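Local coordinates for protein spermidine synthase (Corynebacterium glutamicum ATCC 13032, PDB 3GJY) that probably makes spermidine by transferring an aminopropyl group from decarboxylated S-adenosylmethionine to putrescine, as a spermidine synthase of polyamine biosynthesis, at residues F68-A80 / I260-Q272. Residues are numbered along the deposited sequence; the frame is centred on the assembly and turned at random. Where two conformers were deposited one is given.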
# COMPACT_ATOMS: atom_id res chain seq x y z
N PHE A 68 -11.51 -3.49 -3.89
CA PHE A 68 -11.08 -2.18 -3.43
C PHE A 68 -10.30 -1.50 -4.53
O PHE A 68 -9.29 -2.02 -4.98
CB PHE A 68 -10.23 -2.28 -2.15
CG PHE A 68 -11.07 -2.41 -0.91
CD1 PHE A 68 -11.78 -3.58 -0.66
CD2 PHE A 68 -11.22 -1.34 -0.03
CE1 PHE A 68 -12.63 -3.69 0.44
CE2 PHE A 68 -12.07 -1.44 1.09
CZ PHE A 68 -12.75 -2.63 1.33
N GLU A 69 -10.78 -0.33 -4.97
CA GLU A 69 -10.15 0.37 -6.09
C GLU A 69 -8.68 0.65 -5.85
O GLU A 69 -7.84 0.41 -6.72
CB GLU A 69 -10.89 1.68 -6.42
CG GLU A 69 -12.39 1.48 -6.76
CD GLU A 69 -12.63 0.74 -8.06
OE1 GLU A 69 -11.75 0.75 -8.94
OE2 GLU A 69 -13.72 0.13 -8.21
N TYR A 70 -8.35 1.15 -4.67
CA TYR A 70 -6.96 1.53 -4.46
C TYR A 70 -6.04 0.30 -4.52
O TYR A 70 -4.87 0.44 -4.85
CB TYR A 70 -6.75 2.27 -3.12
CG TYR A 70 -6.64 1.37 -1.90
CD1 TYR A 70 -5.40 0.79 -1.52
CD2 TYR A 70 -7.75 1.12 -1.09
CE1 TYR A 70 -5.29 -0.03 -0.41
CE2 TYR A 70 -7.64 0.32 0.05
CZ TYR A 70 -6.42 -0.27 0.37
OH TYR A 70 -6.31 -1.06 1.49
N MSE A 71 -6.56 -0.88 -4.17
CA MSE A 71 -5.73 -2.13 -4.29
C MSE A 71 -5.48 -2.46 -5.74
O MSE A 71 -4.35 -2.85 -6.10
CB MSE A 71 -6.43 -3.30 -3.59
CG MSE A 71 -6.52 -3.21 -2.08
SE MSE A 71 -7.11 -4.88 -1.34
CE MSE A 71 -7.31 -4.26 0.47
N ARG A 72 -6.50 -2.24 -6.58
CA ARG A 72 -6.30 -2.41 -8.02
C ARG A 72 -5.23 -1.44 -8.53
O ARG A 72 -4.43 -1.80 -9.43
CB ARG A 72 -7.62 -2.15 -8.76
CG ARG A 72 -8.69 -3.14 -8.38
CD ARG A 72 -10.02 -2.77 -9.03
NE ARG A 72 -10.01 -2.97 -10.47
CZ ARG A 72 -10.40 -4.10 -11.07
NH1 ARG A 72 -10.82 -5.15 -10.36
NH2 ARG A 72 -10.37 -4.18 -12.38
N TRP A 73 -5.24 -0.21 -8.00
CA TRP A 73 -4.27 0.80 -8.45
C TRP A 73 -2.85 0.45 -8.04
O TRP A 73 -1.91 0.57 -8.84
CB TRP A 73 -4.66 2.20 -7.96
CG TRP A 73 -6.05 2.59 -8.36
CD1 TRP A 73 -6.83 2.04 -9.35
CD2 TRP A 73 -6.81 3.64 -7.80
NE1 TRP A 73 -8.06 2.65 -9.40
CE2 TRP A 73 -8.07 3.66 -8.47
CE3 TRP A 73 -6.56 4.59 -6.79
CZ2 TRP A 73 -9.08 4.58 -8.14
CZ3 TRP A 73 -7.58 5.53 -6.48
CH2 TRP A 73 -8.81 5.50 -7.16
N ILE A 74 -2.69 -0.00 -6.78
CA ILE A 74 -1.37 -0.50 -6.34
C ILE A 74 -0.94 -1.68 -7.24
O ILE A 74 0.22 -1.73 -7.68
CB ILE A 74 -1.39 -0.92 -4.86
CG1 ILE A 74 -1.57 0.33 -4.00
CG2 ILE A 74 -0.10 -1.65 -4.50
CD1 ILE A 74 -1.88 0.00 -2.53
N ALA A 75 -1.84 -2.62 -7.49
CA ALA A 75 -1.49 -3.76 -8.35
C ALA A 75 -0.98 -3.28 -9.70
O ALA A 75 0.04 -3.75 -10.19
CB ALA A 75 -2.70 -4.67 -8.56
N THR A 76 -1.70 -2.34 -10.32
CA THR A 76 -1.33 -1.87 -11.65
C THR A 76 0.03 -1.14 -11.63
O THR A 76 0.91 -1.42 -12.47
CB THR A 76 -2.43 -0.94 -12.20
OG1 THR A 76 -3.62 -1.70 -12.40
CG2 THR A 76 -1.97 -0.28 -13.52
N GLY A 77 0.19 -0.22 -10.70
CA GLY A 77 1.43 0.57 -10.68
C GLY A 77 2.63 -0.30 -10.32
O GLY A 77 3.68 -0.18 -10.94
N ALA A 78 2.47 -1.16 -9.30
CA ALA A 78 3.59 -2.00 -8.86
C ALA A 78 3.95 -3.04 -9.93
O ALA A 78 5.13 -3.25 -10.21
CB ALA A 78 3.29 -2.69 -7.51
N ARG A 79 2.95 -3.67 -10.53
CA ARG A 79 3.27 -4.71 -11.55
C ARG A 79 3.98 -4.08 -12.73
O ARG A 79 4.92 -4.66 -13.28
CB ARG A 79 2.03 -5.45 -12.04
CG ARG A 79 1.48 -6.44 -10.99
CD ARG A 79 0.20 -7.06 -11.50
NE ARG A 79 0.42 -7.89 -12.68
CZ ARG A 79 -0.55 -8.62 -13.23
NH1 ARG A 79 -1.78 -8.58 -12.72
NH2 ARG A 79 -0.30 -9.36 -14.30
N ALA A 80 3.54 -2.88 -13.14
CA ALA A 80 4.21 -2.23 -14.28
C ALA A 80 5.71 -2.02 -13.98
O ALA A 80 6.58 -2.25 -14.82
CB ALA A 80 3.51 -0.91 -14.65
N ILE A 260 -0.73 1.11 -18.47
CA ILE A 260 -1.18 1.38 -17.12
C ILE A 260 -2.56 2.02 -17.17
O ILE A 260 -3.48 1.61 -16.43
CB ILE A 260 -0.19 2.32 -16.35
CG1 ILE A 260 1.07 1.56 -15.92
CG2 ILE A 260 -0.87 3.00 -15.18
CD1 ILE A 260 2.25 2.49 -15.54
N THR A 261 -2.72 3.03 -18.04
CA THR A 261 -3.97 3.75 -18.09
C THR A 261 -5.14 2.83 -18.43
O THR A 261 -6.21 2.93 -17.82
CB THR A 261 -3.86 4.94 -19.05
OG1 THR A 261 -2.86 5.84 -18.56
CG2 THR A 261 -5.19 5.66 -19.17
N ARG A 262 -4.96 1.94 -19.39
CA ARG A 262 -6.05 1.04 -19.78
C ARG A 262 -6.46 0.20 -18.59
O ARG A 262 -7.66 -0.01 -18.38
CB ARG A 262 -5.66 0.19 -20.98
CG ARG A 262 -5.46 1.06 -22.22
CD ARG A 262 -5.30 0.30 -23.52
NE ARG A 262 -4.29 -0.74 -23.44
CZ ARG A 262 -3.01 -0.56 -23.78
NH1 ARG A 262 -2.60 0.62 -24.23
NH2 ARG A 262 -2.16 -1.57 -23.67
N GLU A 263 -5.49 -0.25 -17.77
CA GLU A 263 -5.86 -0.99 -16.56
C GLU A 263 -6.61 -0.12 -15.56
O GLU A 263 -7.58 -0.56 -14.94
CB GLU A 263 -4.63 -1.60 -15.87
CG GLU A 263 -3.89 -2.61 -16.74
CD GLU A 263 -2.82 -3.36 -15.98
OE1 GLU A 263 -2.56 -3.06 -14.80
OE2 GLU A 263 -2.21 -4.26 -16.57
N LEU A 264 -6.16 1.12 -15.39
CA LEU A 264 -6.80 2.04 -14.45
C LEU A 264 -8.22 2.43 -14.82
O LEU A 264 -8.97 2.91 -13.97
CB LEU A 264 -5.97 3.32 -14.29
CG LEU A 264 -4.58 3.15 -13.70
CD1 LEU A 264 -3.91 4.54 -13.62
CD2 LEU A 264 -4.57 2.44 -12.33
N LEU A 265 -8.57 2.26 -16.09
CA LEU A 265 -9.92 2.57 -16.55
C LEU A 265 -10.84 1.38 -16.40
O LEU A 265 -12.04 1.49 -16.69
CB LEU A 265 -9.92 3.06 -18.00
CG LEU A 265 -9.15 4.38 -18.23
CD1 LEU A 265 -9.05 4.68 -19.71
CD2 LEU A 265 -9.78 5.55 -17.47
N GLY A 266 -10.30 0.24 -15.94
CA GLY A 266 -11.07 -0.99 -15.82
C GLY A 266 -11.83 -1.22 -14.53
O GLY A 266 -12.64 -2.17 -14.46
N GLY A 267 -11.59 -0.39 -13.52
CA GLY A 267 -12.27 -0.52 -12.22
C GLY A 267 -13.60 0.23 -12.17
O GLY A 267 -14.02 0.80 -13.16
N GLY A 268 -14.22 0.28 -11.00
CA GLY A 268 -15.46 1.03 -10.82
C GLY A 268 -15.28 2.53 -10.77
O GLY A 268 -16.22 3.30 -10.96
N VAL A 269 -14.06 2.95 -10.47
CA VAL A 269 -13.72 4.36 -10.46
C VAL A 269 -12.54 4.53 -11.41
O VAL A 269 -11.47 4.01 -11.15
CB VAL A 269 -13.30 4.80 -9.03
CG1 VAL A 269 -12.70 6.22 -9.06
CG2 VAL A 269 -14.49 4.72 -8.09
N PRO A 270 -12.75 5.19 -12.56
CA PRO A 270 -11.62 5.31 -13.49
C PRO A 270 -10.54 6.21 -12.91
O PRO A 270 -10.82 7.29 -12.42
CB PRO A 270 -12.25 5.95 -14.75
CG PRO A 270 -13.45 6.64 -14.23
CD PRO A 270 -13.98 5.74 -13.14
N ALA A 271 -9.31 5.75 -12.90
CA ALA A 271 -8.25 6.53 -12.27
C ALA A 271 -7.26 7.05 -13.29
O ALA A 271 -7.33 6.68 -14.46
CB ALA A 271 -7.52 5.70 -11.23
N GLN A 272 -6.34 7.90 -12.83
CA GLN A 272 -5.37 8.57 -13.70
C GLN A 272 -3.95 8.30 -13.17
O GLN A 272 -3.71 8.40 -11.96
CB GLN A 272 -5.62 10.09 -13.71
CG GLN A 272 -6.98 10.46 -14.34
CD GLN A 272 -7.45 11.88 -14.10
OE1 GLN A 272 -6.85 12.65 -13.33
NE2 GLN A 272 -8.57 12.23 -14.73
O HOH W 1 -8.79 -0.63 -11.73
O HOH W 2 -8.69 -3.00 -14.25
O HOH W 3 -10.02 1.75 -11.51
O HOH W 4 0.42 -3.04 -14.75
O HOH W 5 -6.17 -0.72 -12.01
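Glu69 opens the contact between helix 69-85 and the end of helix 255-264 with its following loop, which flank the mixed sheet of the Rossmann-like AdoMet methyltransferase fold; the axes of 69-80 and 260-264 run nearly antiparallel, at 165°. Bent at chi2 (-68°), Glu69 curls its carboxylate to the glycine turn, where Gly268 N donates to OE2 at 2.8 Å, on the syn side and 30° out of the carboxylate plane. Arg72 lies against Gly266 and Gly267 and reaches Glu263 O through water: its NE and NH2 each donate to a water, and the one at NH2 passes a 2.8 Å bond on to that carbonyl. Trp73 is buried, its indole sandwiched between Glu69 O and Ala271 CB on opposite faces; the methyl makes a CH-pi contact 3.8 Å from the centroid of the five-membered ring. Leu264 CD2 packs obliquely against Trp73 CD1, while a water in the ring plane accepts from NE1. One turn on, a water donates to Thr76 OG1 at 2.8 Å; an approach of OG1 to Glu263 OE1 belongs to one of two glutamate conformers. Thr76 CG2, anti to the backbone N, packs against Ile260 CG2 and Leu264 CD2. At the far end of the segment, Ala80 CB sits 3.7 Å from both CG1 and CD1 of Ile260.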